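Local coordinates for protein serpin 2 (PDB 3PZF) that inhibits serine proteases that drive phenoloxidase activation, and so restrains melanization in the immune response of the mosquito, at residues Q22-L27 with I264-L269; Q92-A97 with H131-L136; R164-P169 with F334-I339; A213-Q218 with T284-K289. One frame throughout, in Å; residues are numbered along the deposited sequence.

Contact 1 of 4, residues Q22-L27 with I264-L269; sequences QNEFDL and INSASL
Leu27 and Ser266 bring together the first turns of two serpin helices, 24-35 and 266-274, which are far apart in sequence. The apolar part rests on one methyl. Leu27 CD1 touches the peptide joining the two residues at the start of the second helix, lying 3.6 Å from both Asn265 C and Ser266 N. Looser contacts set Leu27 CD1 4.1 Å from Ile264 CG2 and 3.9 Å from Leu269 CD2. A trans chi2 of 178° carries CD1 straight on from the Leu27 backbone and delivers it there. Ile249 of strand 244-251 backs Ile264 and Leu269, while Met386 packs on Leu27.

The Ser266 hydroxyl is packed against carbon: Ser266 OG lies 3.3 Å from Glu24 CA, and Glu24 CG, beside the backbone N (chi1 -65°), is equally near it.

Polar bonding caps the start of helix 266-274 from within, where Asn265 and Ser268 form a capping box, and Lys31 of helix 24-35 bonds to Ile264 O. Asn265 N donates to Ser268 OG, and the return bond from Ser268 N to Asn265 OD1, 2.9 Å long, arrives well above the carbonyl plane, 42° out of it.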
loop_
_atom_site.group_PDB
_atom_site.type_symbol
_atom_site.label_atom_id
_atom_site.label_comp_id
_atom_site.label_asym_id
_atom_site.label_seq_id
_atom_site.Cartn_x
_atom_site.Cartn_y
_atom_site.Cartn_z
ATOM N N GLN A 22 8.682 1.425 11.465
ATOM C CA GLN A 22 9.682 0.643 10.734
ATOM C C GLN A 22 9.388 0.783 9.231
ATOM O O GLN A 22 8.973 -0.177 8.566
ATOM C CB GLN A 22 9.647 -0.834 11.156
ATOM C CG GLN A 22 10.055 -1.035 12.596
ATOM C CD GLN A 22 10.115 -2.492 13.002
ATOM O OE1 GLN A 22 10.154 -2.799 14.191
ATOM N NE2 GLN A 22 10.127 -3.397 12.021
ATOM N N ASN A 23 9.590 1.988 8.704
ATOM C CA ASN A 23 9.116 2.290 7.360
ATOM C C ASN A 23 10.254 2.618 6.409
ATOM O O ASN A 23 10.025 3.189 5.343
ATOM C CB ASN A 23 8.089 3.437 7.387
ATOM C CG ASN A 23 8.666 4.719 7.976
ATOM O OD1 ASN A 23 9.802 4.728 8.491
ATOM N ND2 ASN A 23 7.882 5.792 7.949
ATOM N N GLU A 24 11.475 2.212 6.766
ATOM C CA GLU A 24 12.630 2.474 5.910
ATOM C C GLU A 24 12.435 1.888 4.515
ATOM O O GLU A 24 12.585 2.579 3.508
ATOM C CB GLU A 24 13.910 1.891 6.539
ATOM C CG GLU A 24 14.340 2.549 7.858
ATOM C CD GLU A 24 13.587 2.033 9.092
ATOM O OE1 GLU A 24 12.915 0.971 9.020
ATOM O OE2 GLU A 24 13.681 2.701 10.145
ATOM N N PHE A 25 12.129 0.601 4.453
ATOM C CA PHE A 25 11.900 -0.058 3.170
ATOM C C PHE A 25 10.673 0.561 2.489
ATOM O O PHE A 25 10.703 0.862 1.302
ATOM C CB PHE A 25 11.660 -1.558 3.328
ATOM C CG PHE A 25 11.211 -2.203 2.046
ATOM C CD1 PHE A 25 12.131 -2.541 1.071
ATOM C CD2 PHE A 25 9.863 -2.338 1.766
ATOM C CE1 PHE A 25 11.714 -3.084 -0.137
ATOM C CE2 PHE A 25 9.435 -2.863 0.564
ATOM C CZ PHE A 25 10.366 -3.238 -0.395
ATOM N N ASP A 26 9.601 0.762 3.252
ATOM C CA ASP A 26 8.348 1.316 2.686
ATOM C C ASP A 26 8.613 2.600 1.914
ATOM O O ASP A 26 8.215 2.725 0.744
ATOM C CB ASP A 26 7.335 1.607 3.800
ATOM C CG ASP A 26 7.079 0.384 4.682
ATOM O OD1 ASP A 26 8.040 -0.085 5.320
ATOM O OD2 ASP A 26 5.920 -0.062 4.770
ATOM N N LEU A 27 9.274 3.558 2.569
ATOM C CA LEU A 27 9.548 4.851 1.962
ATOM C C LEU A 27 10.470 4.736 0.752
ATOM O O LEU A 27 10.234 5.389 -0.251
ATOM C CB LEU A 27 10.121 5.815 2.999
ATOM C CG LEU A 27 9.128 6.126 4.123
ATOM C CD1 LEU A 27 9.707 7.044 5.199
ATOM C CD2 LEU A 27 7.874 6.754 3.518
ATOM N N ILE A 264 11.896 13.294 2.094
ATOM C CA ILE A 264 11.280 12.326 2.990
ATOM C C ILE A 264 12.124 11.083 3.164
ATOM O O ILE A 264 12.547 10.470 2.191
ATOM C CB ILE A 264 9.906 11.892 2.471
ATOM C CG1 ILE A 264 8.918 13.066 2.577
ATOM C CG2 ILE A 264 9.392 10.698 3.261
ATOM C CD1 ILE A 264 7.590 12.756 1.922
ATOM N N ASN A 265 12.367 10.729 4.426
ATOM C CA ASN A 265 13.005 9.468 4.787
ATOM C C ASN A 265 12.447 9.123 6.153
ATOM O O ASN A 265 11.635 9.871 6.680
ATOM C CB ASN A 265 14.527 9.597 4.788
ATOM C CG ASN A 265 15.009 10.768 5.635
ATOM O OD1 ASN A 265 14.860 10.751 6.847
ATOM N ND2 ASN A 265 15.587 11.781 4.997
ATOM N N SER A 266 12.825 7.992 6.733
ATOM C CA SER A 266 12.176 7.592 7.978
ATOM C C SER A 266 12.279 8.661 9.069
ATOM O O SER A 266 11.309 8.902 9.782
ATOM C CB SER A 266 12.757 6.278 8.500
ATOM O OG SER A 266 12.376 5.237 7.609
ATOM N N ALA A 267 13.472 9.232 9.245
ATOM C CA ALA A 267 13.697 10.201 10.322
ATOM C C ALA A 267 13.008 11.522 10.015
ATOM O O ALA A 267 12.428 12.138 10.894
ATOM C CB ALA A 267 15.203 10.425 10.535
ATOM N N SER A 268 13.084 11.976 8.776
ATOM C CA SER A 268 12.521 13.284 8.447
ATOM C C SER A 268 10.989 13.209 8.458
ATOM O O SER A 268 10.315 14.181 8.809
ATOM C CB SER A 268 13.032 13.793 7.105
ATOM O OG SER A 268 12.432 13.080 6.042
ATOM N N LEU A 269 10.430 12.047 8.108
ATOM C CA LEU A 269 8.980 11.890 8.154
ATOM C C LEU A 269 8.571 11.716 9.598
ATOM O O LEU A 269 7.569 12.270 10.037
ATOM C CB LEU A 269 8.501 10.699 7.298
ATOM C CG LEU A 269 6.978 10.497 7.231
ATOM C CD1 LEU A 269 6.330 11.669 6.532
ATOM C CD2 LEU A 269 6.635 9.141 6.513
#

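Contact 2 of 4, residues Q92-A97 with H131-L136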
loop_
_atom_site.group_PDB
_atom_site.type_symbol
_atom_site.label_atom_id
_atom_site.label_comp_id
_atom_site.label_asym_id
_atom_site.label_seq_id
_atom_site.Cartn_x
_atom_site.Cartn_y
_atom_site.Cartn_z
ATOM N N GLN A 92 1.010 -10.086 13.881
ATOM C CA GLN A 92 0.376 -9.109 14.760
ATOM C C GLN A 92 -0.090 -7.913 13.942
ATOM O O GLN A 92 -1.219 -7.442 14.106
ATOM C CB GLN A 92 1.350 -8.621 15.832
ATOM C CG GLN A 92 0.827 -7.398 16.578
ATOM C CD GLN A 92 1.725 -6.924 17.715
ATOM O OE1 GLN A 92 1.358 -6.016 18.466
ATOM N NE2 GLN A 92 2.894 -7.538 17.856
ATOM N N LEU A 93 0.790 -7.411 13.076
ATOM C CA LEU A 93 0.451 -6.249 12.234
ATOM C C LEU A 93 -0.687 -6.557 11.242
ATOM O O LEU A 93 -1.539 -5.710 11.010
ATOM C CB LEU A 93 1.680 -5.753 11.458
ATOM C CG LEU A 93 2.583 -4.719 12.161
ATOM C CD1 LEU A 93 3.076 -5.211 13.522
ATOM C CD2 LEU A 93 3.773 -4.415 11.277
ATOM N N LEU A 94 -0.697 -7.755 10.657
ATOM C CA LEU A 94 -1.773 -8.141 9.735
ATOM C C LEU A 94 -3.091 -8.174 10.481
ATOM O O LEU A 94 -4.113 -7.714 9.985
ATOM C CB LEU A 94 -1.537 -9.530 9.134
ATOM C CG LEU A 94 -0.688 -9.539 7.884
ATOM C CD1 LEU A 94 -0.234 -10.960 7.583
ATOM C CD2 LEU A 94 -1.493 -8.925 6.698
ATOM N N GLU A 95 -3.071 -8.743 11.681
ATOM C CA GLU A 95 -4.302 -8.904 12.442
ATOM C C GLU A 95 -4.801 -7.570 13.017
ATOM O O GLU A 95 -6.006 -7.361 13.156
ATOM C CB GLU A 95 -4.112 -9.993 13.518
ATOM C CG GLU A 95 -3.964 -11.383 12.869
ATOM C CD GLU A 95 -3.749 -12.523 13.852
ATOM O OE1 GLU A 95 -3.496 -12.258 15.045
ATOM O OE2 GLU A 95 -3.821 -13.691 13.399
ATOM N N SER A 96 -3.888 -6.655 13.335
ATOM C CA SER A 96 -4.289 -5.353 13.850
ATOM C C SER A 96 -4.974 -4.585 12.719
ATOM O O SER A 96 -5.970 -3.894 12.929
ATOM C CB SER A 96 -3.080 -4.544 14.323
ATOM O OG SER A 96 -3.445 -3.209 14.688
ATOM N N ALA A 97 -4.423 -4.698 11.517
ATOM C CA ALA A 97 -4.958 -3.935 10.376
ATOM C C ALA A 97 -6.289 -4.484 9.895
ATOM O O ALA A 97 -7.210 -3.719 9.595
ATOM C CB ALA A 97 -3.975 -3.942 9.210
ATOM N N HIS A 131 0.500 -17.314 9.696
ATOM C CA HIS A 131 1.228 -16.111 10.080
ATOM C C HIS A 131 1.088 -14.967 9.071
ATOM O O HIS A 131 1.178 -13.815 9.454
ATOM C CB HIS A 131 2.712 -16.420 10.266
ATOM C CG HIS A 131 2.986 -17.535 11.230
ATOM N ND1 HIS A 131 3.060 -17.337 12.592
ATOM C CD2 HIS A 131 3.214 -18.855 11.027
ATOM C CE1 HIS A 131 3.323 -18.489 13.188
ATOM N NE2 HIS A 131 3.420 -19.428 12.258
ATOM N N TYR A 132 0.891 -15.282 7.796
ATOM C CA TYR A 132 0.936 -14.246 6.751
ATOM C C TYR A 132 -0.387 -14.100 6.035
ATOM O O TYR A 132 -0.521 -13.292 5.117
ATOM C CB TYR A 132 2.063 -14.555 5.756
ATOM C CG TYR A 132 3.412 -14.674 6.449
ATOM C CD1 TYR A 132 4.074 -13.533 6.915
ATOM C CD2 TYR A 132 4.010 -15.914 6.670
ATOM C CE1 TYR A 132 5.300 -13.623 7.560
ATOM C CE2 TYR A 132 5.228 -16.014 7.312
ATOM C CZ TYR A 132 5.871 -14.877 7.755
ATOM O OH TYR A 132 7.083 -14.989 8.398
ATOM N N HIS A 133 -1.368 -14.882 6.460
ATOM C CA HIS A 133 -2.698 -14.823 5.882
ATOM C C HIS A 133 -2.632 -14.842 4.357
ATOM O O HIS A 133 -3.309 -14.069 3.670
ATOM C CB HIS A 133 -3.431 -13.611 6.450
ATOM C CG HIS A 133 -3.619 -13.718 7.932
ATOM N ND1 HIS A 133 -4.488 -14.625 8.501
ATOM C CD2 HIS A 133 -2.989 -13.105 8.963
ATOM C CE1 HIS A 133 -4.422 -14.529 9.818
ATOM N NE2 HIS A 133 -3.518 -13.615 10.122
ATOM N N ALA A 134 -1.789 -15.747 3.871
ATOM C CA ALA A 134 -1.565 -15.995 2.448
ATOM C C ALA A 134 -1.872 -17.453 2.104
ATOM O O ALA A 134 -1.807 -18.337 2.973
ATOM C CB ALA A 134 -0.117 -15.686 2.107
ATOM N N MET A 135 -2.181 -17.720 0.835
ATOM C CA MET A 135 -2.496 -19.083 0.415
ATOM C C MET A 135 -1.767 -19.425 -0.882
ATOM O O MET A 135 -1.147 -18.552 -1.495
ATOM C CB MET A 135 -4.004 -19.241 0.237
ATOM C CG MET A 135 -4.766 -19.136 1.549
ATOM S SD MET A 135 -6.519 -19.556 1.426
ATOM C CE MET A 135 -7.272 -17.934 1.634
ATOM N N LEU A 136 -1.816 -20.707 -1.247
ATOM C CA LEU A 136 -1.268 -21.192 -2.500
ATOM C C LEU A 136 -2.319 -22.035 -3.197
ATOM O O LEU A 136 -2.978 -22.872 -2.574
ATOM C CB LEU A 136 -0.012 -22.036 -2.253
ATOM C CG LEU A 136 1.073 -21.286 -1.468
ATOM C CD1 LEU A 136 1.002 -21.593 0.039
ATOM C CD2 LEU A 136 2.454 -21.619 -2.001
#
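Leu94 and Glu95, consecutive on serpin helix 83-98, meet His133 at the edge of its ring. Leu94 CD1 lies near the ring plane, 3.8 Å from His133 CD2, and also sits 3.4 Å from Tyr132 O and 3.7 Å from His131 O. Glu95 OE2 accepts a long hydrogen bond from His133 NE2 (3.3 Å, 142° at the hydrogen). The acceptor lies almost exactly in the imidazole plane but is approached on its anti side, with carboxylate and ring turned 47° apart.

Behind this shell, an extended Glu95 chain (chi2 179°) reaches across to the imidazole at about a right angle. His133 leaves helical geometry with positive phi at the turn from helix 122-132 into strand 134-139, an edge strand of beta-sheet A, and its side chain points at helix 83-98. Tyr132 OH bonds to Glu57, and the tyrosine side chain touches helices 45-58 and 83-98.

Chemically this His-carboxylate joint is mixed. The methyl of Leu94 helps bury His131 O, which has no polar partner in the model. Glu95 OE2 also forms a salt bridge with Lys91, so the carboxylate would probably stabilise positive charge on His133 less than it would if Lys91 did not share it.

Contact 3 of 4, residues R164-P169 with F334-I339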
loop_
_atom_site.group_PDB
_atom_site.type_symbol
_atom_site.label_atom_id
_atom_site.label_comp_id
_atom_site.label_asym_id
_atom_site.label_seq_id
_atom_site.Cartn_x
_atom_site.Cartn_y
_atom_site.Cartn_z
ATOM N N ARG A 164 -11.334 -6.084 -10.189
ATOM C CA ARG A 164 -11.930 -7.131 -11.013
ATOM C C ARG A 164 -10.898 -7.939 -11.785
ATOM O O ARG A 164 -11.193 -9.030 -12.244
ATOM C CB ARG A 164 -12.883 -6.501 -12.031
ATOM C CG ARG A 164 -14.043 -5.719 -11.439
ATOM C CD ARG A 164 -15.084 -6.642 -10.830
ATOM N NE ARG A 164 -16.238 -5.897 -10.329
ATOM C CZ ARG A 164 -17.467 -6.395 -10.226
ATOM N NH1 ARG A 164 -17.718 -7.647 -10.595
ATOM N NH2 ARG A 164 -18.449 -5.636 -9.761
ATOM N N GLU A 165 -9.699 -7.400 -11.965
ATOM C CA GLU A 165 -8.686 -8.125 -12.719
ATOM C C GLU A 165 -7.323 -7.547 -12.458
ATOM O O GLU A 165 -7.178 -6.378 -12.083
ATOM C CB GLU A 165 -8.957 -8.066 -14.224
ATOM C CG GLU A 165 -8.703 -6.699 -14.831
ATOM C CD GLU A 165 -9.847 -5.730 -14.574
ATOM O OE1 GLU A 165 -9.590 -4.522 -14.343
ATOM O OE2 GLU A 165 -11.011 -6.184 -14.618
ATOM N N ILE A 166 -6.314 -8.369 -12.685
ATOM C CA ILE A 166 -4.961 -7.935 -12.448
ATOM C C ILE A 166 -3.996 -8.476 -13.498
ATOM O O ILE A 166 -2.920 -7.926 -13.680
ATOM C CB ILE A 166 -4.522 -8.330 -11.034
ATOM C CG1 ILE A 166 -3.204 -7.655 -10.666
ATOM C CG2 ILE A 166 -4.386 -9.852 -10.909
ATOM C CD1 ILE A 166 -2.902 -7.749 -9.156
ATOM N N VAL A 167 -4.376 -9.530 -14.216
ATOM C CA VAL A 167 -3.478 -10.069 -15.231
ATOM C C VAL A 167 -4.227 -10.362 -16.532
ATOM O O VAL A 167 -5.441 -10.507 -16.545
ATOM C CB VAL A 167 -2.780 -11.382 -14.775
ATOM C CG1 VAL A 167 -1.903 -11.157 -13.536
ATOM C CG2 VAL A 167 -3.812 -12.490 -14.534
ATOM N N THR A 168 -3.490 -10.414 -17.629
ATOM C CA THR A 168 -4.028 -10.909 -18.897
ATOM C C THR A 168 -3.265 -12.178 -19.246
ATOM O O THR A 168 -2.205 -12.421 -18.683
ATOM C CB THR A 168 -3.829 -9.883 -20.025
ATOM O OG1 THR A 168 -2.426 -9.688 -20.242
ATOM C CG2 THR A 168 -4.495 -8.551 -19.676
ATOM N N PRO A 169 -3.787 -12.997 -20.171
ATOM C CA PRO A 169 -2.992 -14.161 -20.575
ATOM C C PRO A 169 -1.540 -13.793 -20.928
ATOM O O PRO A 169 -0.614 -14.550 -20.614
ATOM C CB PRO A 169 -3.750 -14.686 -21.799
ATOM C CG PRO A 169 -5.184 -14.313 -21.515
ATOM C CD PRO A 169 -5.113 -12.972 -20.819
ATOM N N PHE A 334 2.727 -9.527 -8.735
ATOM C CA PHE A 334 1.770 -8.479 -9.101
ATOM C C PHE A 334 1.110 -7.931 -7.841
ATOM O O PHE A 334 0.774 -8.691 -6.927
ATOM C CB PHE A 334 0.677 -9.035 -10.021
ATOM C CG PHE A 334 1.169 -9.489 -11.381
ATOM C CD1 PHE A 334 1.431 -8.565 -12.386
ATOM C CD2 PHE A 334 1.312 -10.837 -11.664
ATOM C CE1 PHE A 334 1.865 -8.983 -13.636
ATOM C CE2 PHE A 334 1.755 -11.266 -12.910
ATOM C CZ PHE A 334 2.020 -10.334 -13.898
ATOM N N GLN A 335 0.907 -6.613 -7.783
ATOM C CA GLN A 335 0.120 -6.049 -6.705
ATOM C C GLN A 335 -0.891 -5.081 -7.299
ATOM O O GLN A 335 -0.572 -4.341 -8.236
ATOM C CB GLN A 335 1.002 -5.269 -5.708
ATOM C CG GLN A 335 0.172 -4.609 -4.627
ATOM C CD GLN A 335 0.996 -3.965 -3.500
ATOM O OE1 GLN A 335 1.104 -4.504 -2.389
ATOM N NE2 GLN A 335 1.517 -2.782 -3.767
ATOM N N LYS A 336 -2.112 -5.089 -6.787
ATOM C CA LYS A 336 -3.082 -4.071 -7.222
ATOM C C LYS A 336 -3.836 -3.548 -6.010
ATOM O O LYS A 336 -4.089 -4.278 -5.052
ATOM C CB LYS A 336 -4.069 -4.637 -8.236
ATOM C CG LYS A 336 -5.027 -3.571 -8.840
ATOM C CD LYS A 336 -5.717 -4.157 -10.139
ATOM C CE LYS A 336 -6.445 -3.061 -10.935
ATOM N NZ LYS A 336 -6.986 -3.554 -12.285
ATOM N N ALA A 337 -4.175 -2.260 -6.055
ATOM C CA ALA A 337 -4.883 -1.590 -4.959
ATOM C C ALA A 337 -5.847 -0.573 -5.544
ATOM O O ALA A 337 -5.499 0.094 -6.508
ATOM C CB ALA A 337 -3.892 -0.870 -4.059
ATOM N N GLY A 338 -7.030 -0.440 -4.955
ATOM C CA GLY A 338 -7.930 0.653 -5.336
ATOM C C GLY A 338 -8.093 1.598 -4.157
ATOM O O GLY A 338 -7.952 1.199 -3.013
ATOM N N ILE A 339 -8.399 2.856 -4.412
ATOM C CA ILE A 339 -8.602 3.808 -3.307
ATOM C C ILE A 339 -9.651 4.792 -3.789
ATOM O O ILE A 339 -9.682 5.146 -4.961
ATOM C CB ILE A 339 -7.315 4.548 -2.940
ATOM C CG1 ILE A 339 -7.492 5.410 -1.661
ATOM C CG2 ILE A 339 -6.807 5.372 -4.137
ATOM C CD1 ILE A 339 -7.741 4.593 -0.345
HETATM O O HOH W 1 -10.002 -3.907 -11.591
#
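Lys336 NZ donates to the backbone carbonyl of Glu165, with 2.8 Å between NZ and Glu165 O and a C=O...N angle of 158°. The same ammonium makes a long salt bridge to the side chain of that residue, Glu165 OE1 being 3.5 Å from Lys336 NZ. A water bridges the groups: it accepts from Lys336 NZ at 3.1 Å, donates to Glu165 OE1 at 2.8 Å, and accepts from Arg164 N. The Glu165 chain is bent at chi2 (-79°), bringing OE1 round to the ammonium, whereas Lys336 is extended throughout. Asp291 adds only a weak, long ion pair to the ammonium.

Beside the polar cluster, Ile166 slides past the Lys336 chain in the opposite direction. Ile166 CD1 is pressed against Lys336 CB at 3.4 Å, tighter than usual carbon contact, and also lies 3.9 Å from Phe334 CB. Val167 then closes over the aromatic ring: Val167 CG1 stands 3.8 Å from the centroid of Phe334 and 17° off the ring normal, a CH-pi contact over one face.

The loop itself is held by Asn152 of helix 144-158, which bonds to Ile166 N and Val167 O. Strand 332-341 lies between strands 177-188 and 277-295. This is the serpin arrangement in which a helix and its following loop lie across beta-sheet A; strand 332-341 leads into the hinge Leu344-Ala348, and in family members the cleaved reactive loop enters the sheet as a new strand between the equivalents of strands 177-188 and 332-341.

Contact 4 of 4, residues A213-Q218 with T284-K289; sequences AQYMEQ and TLPKFK
Tyr215 lays its ring against Pro286 where strands 211-227 and 277-295 pair antiparallel in serpin beta-sheet C, the segment axes running at 152°. Strand 200-203 flanks the first and strand 366-369 the second. Pro286 CB stands over one face of the tyrosine ring, 4.2 Å from its centroid and 27° off the normal, a CH-pi contact. Thr284 CG2 approaches the ring obliquely, 3.5 Å from Tyr215 CD1, and Pro202 O takes the phenol hydroxyl. On the same face Glu217 runs alongside Thr284, pointing the same way, with Glu217 CG 3.6 Å from Thr284 OG1; its carboxylate goes on to Lys201 and Asn199.

The other face carries Met216 and Leu285, the methionine chain extending over the neighbouring strand. Met216 SD lies 3.8 Å from Lys287 CG and Met216 CE 4.2 Å from Leu285 CB, both pairs crossing at a slant.

Backbone bonds fix this register. Met216 and Leu285 form a hydrogen-bonded pair with two nearly straight bonds, and Lys287 N donates to Gln214 O at 2.8 Å. Pro286, which has no N-H, occupies a non-hydrogen-bonded pair with Tyr215, so the ladder loses nothing there.

The Lys287 chain bends at chi3 (-82°), setting Lys287 CE 4.0 Å from Gln214 CB. The ammonium forms a salt bridge with Glu343, just before the hinge motif, and Lys287 NZ also donates to a water 2.9 Å away that reaches Tyr215 O.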
loop_
_atom_site.group_PDB
_atom_site.type_symbol
_atom_site.label_atom_id
_atom_site.label_comp_id
_atom_site.label_asym_id
_atom_site.label_seq_id
_atom_site.Cartn_x
_atom_site.Cartn_y
_atom_site.Cartn_z
ATOM N N ALA A 213 -11.327 19.448 -10.983
ATOM C CA ALA A 213 -11.645 18.383 -10.051
ATOM C C ALA A 213 -12.912 18.702 -9.273
ATOM O O ALA A 213 -13.332 19.850 -9.237
ATOM C CB ALA A 213 -10.473 18.177 -9.073
ATOM N N GLN A 214 -13.505 17.695 -8.629
ATOM C CA GLN A 214 -14.647 17.917 -7.740
ATOM C C GLN A 214 -14.129 17.949 -6.325
ATOM O O GLN A 214 -13.464 17.020 -5.911
ATOM C CB GLN A 214 -15.634 16.762 -7.831
ATOM C CG GLN A 214 -16.274 16.619 -9.202
ATOM C CD GLN A 214 -17.498 15.740 -9.129
ATOM O OE1 GLN A 214 -18.542 16.155 -8.623
ATOM N NE2 GLN A 214 -17.363 14.510 -9.581
ATOM N N TYR A 215 -14.467 18.987 -5.568
ATOM C CA TYR A 215 -13.830 19.172 -4.262
ATOM C C TYR A 215 -14.816 19.034 -3.104
ATOM O O TYR A 215 -16.028 19.142 -3.280
ATOM C CB TYR A 215 -13.182 20.549 -4.208
ATOM C CG TYR A 215 -11.898 20.689 -5.020
ATOM C CD1 TYR A 215 -10.645 20.524 -4.416
ATOM C CD2 TYR A 215 -11.951 21.021 -6.395
ATOM C CE1 TYR A 215 -9.465 20.683 -5.136
ATOM C CE2 TYR A 215 -10.788 21.187 -7.130
ATOM C CZ TYR A 215 -9.552 21.034 -6.499
ATOM O OH TYR A 215 -8.400 21.188 -7.237
ATOM N N MET A 216 -14.280 18.781 -1.918
ATOM C CA MET A 216 -15.068 18.781 -0.690
ATOM C C MET A 216 -14.312 19.643 0.309
ATOM O O MET A 216 -13.095 19.716 0.239
ATOM C CB MET A 216 -15.232 17.364 -0.145
ATOM C CG MET A 216 -13.960 16.594 -0.080
ATOM S SD MET A 216 -14.370 14.853 0.263
ATOM C CE MET A 216 -12.738 14.214 0.478
ATOM N N GLU A 217 -15.043 20.338 1.179
ATOM C CA GLU A 217 -14.466 21.358 2.073
ATOM C C GLU A 217 -15.109 21.249 3.430
ATOM O O GLU A 217 -16.326 21.064 3.515
ATOM C CB GLU A 217 -14.766 22.764 1.520
ATOM C CG GLU A 217 -14.273 22.969 0.109
ATOM C CD GLU A 217 -14.724 24.301 -0.480
ATOM O OE1 GLU A 217 -14.618 25.346 0.212
ATOM O OE2 GLU A 217 -15.202 24.288 -1.630
ATOM N N GLN A 218 -14.305 21.335 4.494
ATOM C CA GLN A 218 -14.878 21.528 5.824
ATOM C C GLN A 218 -13.960 22.317 6.732
ATOM O O GLN A 218 -12.778 22.462 6.438
ATOM C CB GLN A 218 -15.145 20.173 6.495
ATOM C CG GLN A 218 -13.889 19.435 6.935
ATOM C CD GLN A 218 -14.280 18.186 7.697
ATOM O OE1 GLN A 218 -14.798 18.289 8.789
ATOM N NE2 GLN A 218 -14.137 17.023 7.080
ATOM N N THR A 284 -9.650 21.659 2.121
ATOM C CA THR A 284 -10.228 21.426 0.789
ATOM C C THR A 284 -9.440 20.300 0.120
ATOM O O THR A 284 -8.208 20.403 0.004
ATOM C CB THR A 284 -10.107 22.692 -0.110
ATOM O OG1 THR A 284 -10.802 23.780 0.494
ATOM C CG2 THR A 284 -10.733 22.431 -1.519
ATOM N N LEU A 285 -10.144 19.248 -0.313
ATOM C CA LEU A 285 -9.525 18.076 -0.943
ATOM C C LEU A 285 -10.307 17.725 -2.189
ATOM O O LEU A 285 -11.545 17.828 -2.195
ATOM C CB LEU A 285 -9.569 16.857 -0.043
ATOM C CG LEU A 285 -8.622 16.898 1.171
ATOM C CD1 LEU A 285 -8.953 15.697 2.029
ATOM C CD2 LEU A 285 -7.182 16.821 0.691
ATOM N N PRO A 286 -9.593 17.302 -3.234
ATOM C CA PRO A 286 -10.313 16.821 -4.414
ATOM C C PRO A 286 -10.748 15.390 -4.171
ATOM O O PRO A 286 -9.987 14.621 -3.570
ATOM C CB PRO A 286 -9.255 16.874 -5.521
ATOM C CG PRO A 286 -7.939 16.672 -4.795
ATOM C CD PRO A 286 -8.130 17.329 -3.433
ATOM N N LYS A 287 -11.942 15.032 -4.601
ATOM C CA LYS A 287 -12.383 13.653 -4.500
ATOM C C LYS A 287 -11.667 12.835 -5.579
ATOM O O LYS A 287 -11.329 13.358 -6.649
ATOM C CB LYS A 287 -13.906 13.578 -4.640
ATOM C CG LYS A 287 -14.625 14.237 -3.445
ATOM C CD LYS A 287 -16.129 14.077 -3.481
ATOM C CE LYS A 287 -16.777 15.120 -4.399
ATOM N NZ LYS A 287 -18.274 15.014 -4.435
ATOM N N PHE A 288 -11.412 11.560 -5.289
ATOM C CA PHE A 288 -10.808 10.692 -6.298
ATOM C C PHE A 288 -11.184 9.251 -6.088
ATOM O O PHE A 288 -11.465 8.809 -4.963
ATOM C CB PHE A 288 -9.279 10.861 -6.367
ATOM C CG PHE A 288 -8.556 10.672 -5.034
ATOM C CD1 PHE A 288 -8.133 11.778 -4.274
ATOM C CD2 PHE A 288 -8.281 9.394 -4.559
ATOM C CE1 PHE A 288 -7.428 11.601 -3.052
ATOM C CE2 PHE A 288 -7.601 9.209 -3.336
ATOM C CZ PHE A 288 -7.179 10.321 -2.577
ATOM N N LYS A 289 -11.218 8.527 -7.202
ATOM C CA LYS A 289 -11.441 7.097 -7.203
ATOM C C LYS A 289 -10.608 6.490 -8.324
ATOM O O LYS A 289 -10.811 6.801 -9.500
ATOM C CB LYS A 289 -12.922 6.812 -7.450
ATOM C CG LYS A 289 -13.252 5.322 -7.594
ATOM C CD LYS A 289 -14.730 5.103 -7.765
ATOM C CE LYS A 289 -15.075 3.614 -7.677
ATOM N NZ LYS A 289 -16.547 3.369 -7.788
HETATM O O HOH W 2 -12.211 15.134 -8.548
HETATM O O HOH W 3 -18.263 17.931 -4.767
#

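How the contacts relate
Contacts 3 and 4 are the buried ones, contacts 1 and 2 partly buried. Contacts 3 and 4 share neighbouring elements: strands 332-341 and 277-295 pair, and the two contacts touch where Ile339 CG2 meets Phe288 CE2 at 4.0 Å, although their centres lie about 26 Å apart. Helix 266-274 of contact 1 leads directly into strand 277-295 of contact 4. Contact 2 sits about 33 Å from contact 4, centre to centre. Chemistry follows place: the sheet pairing of contact 4 is backbone-bonded, contact 3 adds a lysine-centred polar cluster to apolar packing, contact 2 pairs a leucine methyl against backbone carbonyls with one long His-carboxylate bond, and contact 1 mainly packs a leucine methyl beside a capped helix start.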